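Local atomic coordinates of toxin protein (Yersinia entomophaga, PDB entry 6AQK), a protein that forms the C-terminal toxin domain of an Rhs protein and probably transfers ADP-ribose from NAD+ to a target. Residues Ser31-Ala36 with Ser56-Ile61; Asn100-Gly105 with Met145-Asp150; Asn122-Lys127 with Leu198-Glu203. All coordinates share one frame; numbering follows the deposited sequence.

Contact 1: residues Ser31-Ala36 with Ser56-Ile61; sequences SSFTIA and SKWAEI
F33 and W58 supply the aromatic part of this helix-helix contact. The phenyl edge meets the indole face in a T-shaped pair, with planes at 84° and the F33 ring centroid 5.1 Å from that of the W58 six-membered ring. With CG anti to the backbone N (chi1 -172°), F33 swings its CD2 over the indole, while its CB sits over the five-membered ring in a CH-pi contact, 4.1 Å from the centroid.

The polar part is small. The indole N-H is held chiefly by Y29 O; S32 OG takes a weak second share, a bent hydrogen bond from W58 NE1 of 2.9 Å, at 124°. S32 OG itself is bonded to P28 O, so the helix 27-39 start gathers both groups.

Aliphatic packing completes the interface around I61. Its CG2 lies 3.7 Å from S32 CB, and its CD1 lies 3.8 Å from I35 CG2 and 3.9 Å from A36 CB. The small A36 lets the backbones come near, with axes 8.6 Å apart.

F54 meets F33 edge-to-face, and helix 74-90 adds V80 and L84 to F33, and F77 to W58. The pair and helix 74-90 thus enclose an aromatic-rich core, the N-terminal helical part of the chain that precedes the sheets.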
# COMPACT_ATOMS: atom_id res chain seq x y z
N SER A 31 7.47 2.53 -7.38
CA SER A 31 7.13 3.15 -6.12
C SER A 31 7.38 4.68 -6.17
O SER A 31 6.52 5.47 -5.81
CB SER A 31 7.94 2.54 -4.98
OG SER A 31 7.45 3.09 -3.78
N SER A 32 8.55 5.09 -6.65
CA SER A 32 8.88 6.47 -6.73
C SER A 32 8.00 7.27 -7.73
O SER A 32 7.68 8.48 -7.50
CB SER A 32 10.40 6.63 -6.97
OG SER A 32 10.78 6.17 -8.25
N PHE A 33 7.57 6.62 -8.81
CA PHE A 33 6.67 7.20 -9.77
C PHE A 33 5.28 7.49 -9.05
O PHE A 33 4.73 8.61 -9.21
CB PHE A 33 6.43 6.24 -10.90
CG PHE A 33 5.63 6.78 -12.08
CD1 PHE A 33 4.21 6.79 -12.09
CD2 PHE A 33 6.28 7.16 -13.23
CE1 PHE A 33 3.50 7.28 -13.18
CE2 PHE A 33 5.57 7.62 -14.33
CZ PHE A 33 4.18 7.69 -14.30
N THR A 34 4.77 6.56 -8.28
CA THR A 34 3.46 6.76 -7.70
C THR A 34 3.57 7.76 -6.55
O THR A 34 2.60 8.52 -6.30
CB THR A 34 2.72 5.46 -7.32
OG1 THR A 34 3.43 4.69 -6.33
CG2 THR A 34 2.45 4.60 -8.56
N ILE A 35 4.71 7.78 -5.88
CA ILE A 35 4.97 8.84 -4.91
C ILE A 35 4.95 10.19 -5.61
O ILE A 35 4.32 11.15 -5.10
CB ILE A 35 6.21 8.59 -4.12
CG1 ILE A 35 5.96 7.37 -3.18
CG2 ILE A 35 6.62 9.82 -3.33
CD1 ILE A 35 7.20 6.90 -2.51
N ALA A 36 5.62 10.28 -6.75
CA ALA A 36 5.58 11.58 -7.49
C ALA A 36 4.20 12.01 -7.85
O ALA A 36 3.90 13.20 -7.71
CB ALA A 36 6.43 11.56 -8.69
N SER A 56 11.39 15.46 -13.11
CA SER A 56 12.31 16.05 -12.16
C SER A 56 12.06 15.62 -10.67
O SER A 56 12.97 15.17 -9.93
CB SER A 56 12.27 17.56 -12.33
OG SER A 56 13.13 18.12 -11.35
N LYS A 57 10.80 15.68 -10.29
CA LYS A 57 10.38 15.22 -8.98
C LYS A 57 10.60 13.73 -8.81
O LYS A 57 11.10 13.27 -7.80
CB LYS A 57 8.86 15.52 -8.81
CG LYS A 57 8.30 15.23 -7.42
CD LYS A 57 9.14 15.92 -6.33
CE LYS A 57 8.26 16.65 -5.35
NZ LYS A 57 9.13 17.54 -4.53
N TRP A 58 10.18 12.97 -9.83
CA TRP A 58 10.35 11.51 -9.80
C TRP A 58 11.83 11.15 -9.58
O TRP A 58 12.16 10.31 -8.71
CB TRP A 58 9.80 10.94 -11.11
CG TRP A 58 9.87 9.46 -11.23
CD1 TRP A 58 9.90 8.52 -10.21
CD2 TRP A 58 9.90 8.75 -12.44
NE1 TRP A 58 9.94 7.24 -10.77
CE2 TRP A 58 9.93 7.37 -12.14
CE3 TRP A 58 9.89 9.15 -13.79
CZ2 TRP A 58 10.04 6.39 -13.15
CZ3 TRP A 58 9.98 8.21 -14.75
CH2 TRP A 58 10.05 6.82 -14.44
N ALA A 59 12.72 11.83 -10.30
CA ALA A 59 14.18 11.54 -10.18
C ALA A 59 14.67 11.80 -8.75
O ALA A 59 15.42 11.01 -8.15
CB ALA A 59 14.98 12.34 -11.22
N GLU A 60 14.20 12.89 -8.19
CA GLU A 60 14.56 13.28 -6.83
C GLU A 60 14.17 12.20 -5.86
O GLU A 60 15.01 11.75 -5.07
CB GLU A 60 13.89 14.60 -6.52
CG GLU A 60 14.01 15.20 -5.12
CD GLU A 60 13.14 16.47 -5.04
OE1 GLU A 60 13.11 17.26 -6.02
OE2 GLU A 60 12.42 16.63 -4.05
N ILE A 61 12.92 11.72 -5.97
CA ILE A 61 12.45 10.67 -5.04
C ILE A 61 13.23 9.34 -5.25
O ILE A 61 13.67 8.65 -4.30
CB ILE A 61 10.98 10.45 -5.23
CG1 ILE A 61 10.20 11.72 -4.90
CG2 ILE A 61 10.44 9.27 -4.39
CD1 ILE A 61 8.91 11.76 -5.68

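Contact 2: residues Asn100-Gly105 with Met145-Asp150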
# COMPACT_ATOMS: atom_id res chain seq x y z
N ASN A 100 -11.20 -13.77 3.12
CA ASN A 100 -12.07 -12.76 3.73
C ASN A 100 -11.34 -11.53 4.25
O ASN A 100 -11.96 -10.51 4.47
CB ASN A 100 -12.82 -13.32 4.97
CG ASN A 100 -13.85 -14.35 4.60
OD1 ASN A 100 -14.46 -14.30 3.50
ND2 ASN A 100 -14.06 -15.32 5.51
N GLU A 101 -10.05 -11.66 4.44
CA GLU A 101 -9.27 -10.64 5.16
C GLU A 101 -7.78 -10.80 4.81
O GLU A 101 -7.29 -11.91 4.58
CB GLU A 101 -9.48 -10.68 6.69
CG GLU A 101 -9.15 -12.02 7.30
CD GLU A 101 -9.39 -12.15 8.81
OE1 GLU A 101 -8.93 -13.22 9.31
OE2 GLU A 101 -9.98 -11.26 9.48
N THR A 102 -7.11 -9.67 4.78
CA THR A 102 -5.66 -9.62 4.58
C THR A 102 -5.08 -8.53 5.51
O THR A 102 -5.81 -7.85 6.25
CB THR A 102 -5.26 -9.32 3.17
OG1 THR A 102 -5.68 -7.99 2.81
CG2 THR A 102 -5.78 -10.32 2.27
N PHE A 103 -3.74 -8.50 5.59
CA PHE A 103 -3.03 -7.74 6.52
C PHE A 103 -1.85 -7.13 5.86
O PHE A 103 -1.26 -7.72 4.94
CB PHE A 103 -2.52 -8.60 7.74
CG PHE A 103 -3.62 -9.36 8.39
CD1 PHE A 103 -3.94 -10.63 7.94
CD2 PHE A 103 -4.31 -8.82 9.45
CE1 PHE A 103 -5.04 -11.30 8.46
CE2 PHE A 103 -5.38 -9.52 10.02
CZ PHE A 103 -5.74 -10.76 9.51
N ARG A 104 -1.54 -5.94 6.31
CA ARG A 104 -0.34 -5.24 5.83
C ARG A 104 0.43 -4.57 6.93
O ARG A 104 -0.13 -3.90 7.77
CB ARG A 104 -0.76 -4.16 4.80
CG ARG A 104 0.44 -3.39 4.25
CD ARG A 104 -0.02 -2.45 3.13
NE ARG A 104 1.07 -1.54 2.81
CZ ARG A 104 2.00 -1.74 1.88
NH1 ARG A 104 1.99 -2.79 1.07
NH2 ARG A 104 2.94 -0.86 1.75
N GLY A 105 1.78 -4.62 6.84
CA GLY A 105 2.66 -3.95 7.75
C GLY A 105 3.26 -2.75 7.06
O GLY A 105 3.61 -2.82 5.90
N MET A 145 -0.93 -1.85 -3.75
CA MET A 145 -0.69 -2.25 -2.39
C MET A 145 -0.68 -3.77 -2.23
O MET A 145 -1.69 -4.43 -2.49
CB MET A 145 -1.86 -1.65 -1.50
CG MET A 145 -1.63 -1.94 -0.05
SD MET A 145 -3.01 -1.37 0.96
CE MET A 145 -2.40 0.24 1.27
N SER A 146 0.41 -4.30 -1.65
CA SER A 146 0.52 -5.70 -1.31
C SER A 146 0.04 -5.92 0.08
O SER A 146 0.14 -5.02 0.92
CB SER A 146 1.96 -6.17 -1.40
OG SER A 146 2.79 -5.43 -0.49
N THR A 147 -0.53 -7.09 0.29
CA THR A 147 -1.08 -7.44 1.56
C THR A 147 -0.78 -8.94 1.76
O THR A 147 -0.44 -9.61 0.80
CB THR A 147 -2.62 -7.14 1.66
OG1 THR A 147 -3.40 -8.10 0.92
CG2 THR A 147 -2.95 -5.67 1.21
N ALA A 148 -0.87 -9.42 2.99
CA ALA A 148 -0.59 -10.81 3.31
C ALA A 148 -1.84 -11.51 3.85
O ALA A 148 -2.60 -10.89 4.54
CB ALA A 148 0.49 -10.93 4.35
N LYS A 149 -1.99 -12.80 3.56
CA LYS A 149 -3.03 -13.62 4.15
C LYS A 149 -2.81 -13.82 5.64
O LYS A 149 -3.78 -13.92 6.37
CB LYS A 149 -3.09 -14.99 3.52
CG LYS A 149 -3.67 -14.92 2.13
CD LYS A 149 -3.50 -16.22 1.42
CE LYS A 149 -3.90 -16.08 -0.04
NZ LYS A 149 -3.94 -17.42 -0.68
N ASP A 150 -1.56 -13.95 6.02
CA ASP A 150 -1.25 -14.31 7.42
C ASP A 150 -0.54 -13.16 8.08
O ASP A 150 0.49 -12.72 7.59
CB ASP A 150 -0.38 -15.56 7.38
CG ASP A 150 -0.17 -16.16 8.75
OD1 ASP A 150 -0.29 -15.46 9.78
OD2 ASP A 150 0.06 -17.35 8.80
O HOH W 1 -6.27 -14.21 5.35
O HOH W 2 2.80 -2.79 -2.07
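R104 NH1 is gripped by S146 O and, weakly, by a water that also takes the S146 N-H. The bond to S146 O is 2.9 Å long and nearly straight (164°); the oxygen lies in the guanidinium plane, whereas the donor is tilted 19° from the carbonyl plane. The extended chain of R104 passes M145, whose CG is 3.6 Å from R104 CD. D106 holds NE in a salt bridge, fixing the group from a second direction.

F103 and A148 form a single antiparallel hydrogen-bonded pair: A148 N to F103 O is 2.6 Å, F103 N to A148 O 2.8 Å. Beyond it a water bridges E101 O and K149 O, and the F103 ring presents its edge to K149 O, 3.6 Å from CE1. T102 OG1 gives T147 OG1 a weak hydrogen bond of 3.0 Å; the T147 hydroxyl is also bonded to V185 O.

R104 beside S146-T147, with E184 on the next strand, is consistent with the Arg, Ser-Thr and Glu elements lining the NAD+ cleft of R-S-E ADP-ribosyltransferases. Strand 101-106 is paired on its other side with strand 161-167, and strand 145-148 with strand 184-187; the bridge thus joins two sheets.

Contact 3: residues Asn122-Lys127 with Leu198-Glu203; sequences NESEGK and LQYLPE
Y200, the last strand residue of its segment, meets S124 and K127 with nearly every part of its side chain. Starting at the root, Y200 CB lies 3.8 Å from S124 CB, and the first ring carbon, CG, is 3.7 Å from the same methylene. A chi1 of 164° sends the ring away from its own amide, along the turn that follows helix 115-124. Over one face comes the carbonyl oxygen of S124, 3.4 Å above the plane and displaced toward the rim. That oxygen is already engaged, since it accepts K127 N at 3.0 Å across a type II beta turn from S124 to K127, in which G126 takes the positive phi of the third position.

Farther out, K127 CB sits 3.7 Å from Y200 CE2, on the same side of the ring as S124 O, while K127 O comes to the edge in the ring plane. At the tip Y200 OH donates to K127 O over 2.6 Å. The donor lies in the carbonyl plane, on a lone pair, with a C=O...O angle of 137°, and this bond pins the far end of the ring.

After L201, whose backbone turns to R219, the chain reaches P202. Its nitrogen lies over the rim of the opposite face, so the ring is held between turn and following loop. P202 CG stands 3.8 Å from K127 O, the tyrosine's acceptor.

S124 OG is turned back into its own helix, to F120 O, and F120 also packs on Y200. Behind the tyrosine, strand 192-200 is bonded through Y200 to V131 of strand 131-140 and through Q199 to I221 of strand 220-226. The contact thus fastens the C-terminal end of helix 115-124 to the end of a strand in the five-stranded sheet.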
# COMPACT_ATOMS: atom_id res chain seq x y z
N ASN A 122 0.02 11.41 16.41
CA ASN A 122 0.34 12.58 17.27
C ASN A 122 -0.49 12.64 18.54
O ASN A 122 0.07 12.89 19.58
CB ASN A 122 0.26 13.91 16.52
CG ASN A 122 1.43 14.08 15.52
OD1 ASN A 122 2.53 13.51 15.69
ND2 ASN A 122 1.19 14.83 14.46
N GLU A 123 -1.80 12.40 18.47
CA GLU A 123 -2.63 12.46 19.68
C GLU A 123 -2.42 11.26 20.62
O GLU A 123 -2.71 11.37 21.82
CB GLU A 123 -4.10 12.52 19.33
CG GLU A 123 -4.53 13.72 18.47
CD GLU A 123 -5.91 13.54 17.84
OE1 GLU A 123 -6.59 12.54 18.18
OE2 GLU A 123 -6.33 14.41 17.02
N SER A 124 -1.96 10.12 20.09
CA SER A 124 -1.99 8.84 20.79
C SER A 124 -0.68 8.43 21.41
O SER A 124 -0.63 7.71 22.45
CB SER A 124 -2.37 7.71 19.78
OG SER A 124 -3.74 7.78 19.39
N GLU A 125 0.37 8.69 20.65
CA GLU A 125 1.76 8.41 21.03
C GLU A 125 2.05 8.48 22.52
O GLU A 125 1.77 9.49 23.11
CB GLU A 125 2.61 9.54 20.44
CG GLU A 125 3.58 9.08 19.44
CD GLU A 125 4.17 10.22 18.69
OE1 GLU A 125 3.92 11.41 19.02
OE2 GLU A 125 4.89 9.89 17.74
N GLY A 126 2.61 7.42 23.09
CA GLY A 126 3.03 7.41 24.49
C GLY A 126 1.94 7.31 25.53
O GLY A 126 2.22 7.35 26.72
N LYS A 127 0.68 7.19 25.14
CA LYS A 127 -0.37 6.94 26.12
C LYS A 127 -0.19 5.56 26.70
O LYS A 127 0.31 4.68 26.03
CB LYS A 127 -1.75 7.06 25.49
CG LYS A 127 -2.18 8.48 25.26
CD LYS A 127 -3.68 8.55 25.04
CE LYS A 127 -4.10 9.97 24.71
NZ LYS A 127 -5.49 10.05 24.17
N LEU A 198 -9.25 3.47 13.74
CA LEU A 198 -7.82 3.55 14.06
C LEU A 198 -7.70 3.14 15.49
O LEU A 198 -8.55 3.58 16.31
CB LEU A 198 -7.27 4.92 13.93
CG LEU A 198 -7.59 5.56 12.60
CD1 LEU A 198 -7.10 6.99 12.69
CD2 LEU A 198 -6.99 4.74 11.45
N GLN A 199 -6.74 2.27 15.77
CA GLN A 199 -6.43 1.85 17.17
C GLN A 199 -4.99 2.10 17.55
O GLN A 199 -4.05 1.84 16.77
CB GLN A 199 -6.63 0.38 17.42
CG GLN A 199 -7.98 -0.16 17.04
CD GLN A 199 -8.09 -1.69 17.30
OE1 GLN A 199 -8.86 -2.31 16.63
NE2 GLN A 199 -7.31 -2.27 18.31
N TYR A 200 -4.80 2.51 18.80
CA TYR A 200 -3.48 2.68 19.36
C TYR A 200 -3.24 1.60 20.42
O TYR A 200 -4.11 1.29 21.24
CB TYR A 200 -3.32 4.07 20.00
CG TYR A 200 -2.13 4.16 20.93
CD1 TYR A 200 -0.82 4.13 20.43
CD2 TYR A 200 -2.31 4.22 22.31
CE1 TYR A 200 0.29 4.22 21.28
CE2 TYR A 200 -1.22 4.30 23.16
CZ TYR A 200 0.07 4.30 22.67
OH TYR A 200 1.11 4.36 23.53
N LEU A 201 -2.04 1.09 20.40
CA LEU A 201 -1.64 -0.02 21.25
C LEU A 201 -0.38 0.37 21.98
O LEU A 201 0.75 0.42 21.40
CB LEU A 201 -1.44 -1.30 20.42
CG LEU A 201 -2.66 -2.02 19.79
CD1 LEU A 201 -2.17 -3.11 18.85
CD2 LEU A 201 -3.67 -2.57 20.78
N PRO A 202 -0.49 0.63 23.28
CA PRO A 202 0.78 0.79 24.05
C PRO A 202 1.80 -0.36 23.92
O PRO A 202 1.49 -1.46 23.51
CB PRO A 202 0.30 0.91 25.52
CG PRO A 202 -1.16 1.25 25.44
CD PRO A 202 -1.68 0.68 24.14
N GLU A 203 3.03 -0.09 24.26
CA GLU A 203 4.08 -1.11 24.42
C GLU A 203 3.61 -2.32 25.20
O GLU A 203 2.89 -2.19 26.17
CB GLU A 203 5.29 -0.53 25.16
CG GLU A 203 6.13 0.44 24.36
CD GLU A 203 6.87 -0.21 23.21
OE1 GLU A 203 7.03 -1.45 23.19
OE2 GLU A 203 7.29 0.54 22.31

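In the fold
From the N terminus, contact 1 closes first, joining helices 27-39 and 51-63 across 19 intervening residues; it is complete before the other two begin. The chain then passes through helix 74-90, which packs on that pair, and enters strand 101-106, where contact 2 opens. Helix 115-124 follows and opens contact 3 before 145-150 closes contact 2, so the two loops cross; 198-203 closes the last one. Contact 2 links the edge of the five-stranded sheet to the two-stranded sheet, and contact 3 ties a helix end to the same larger sheet, their centres 22 Å apart. Contacts 1 and 2 lie on opposite sides of the chain's centre.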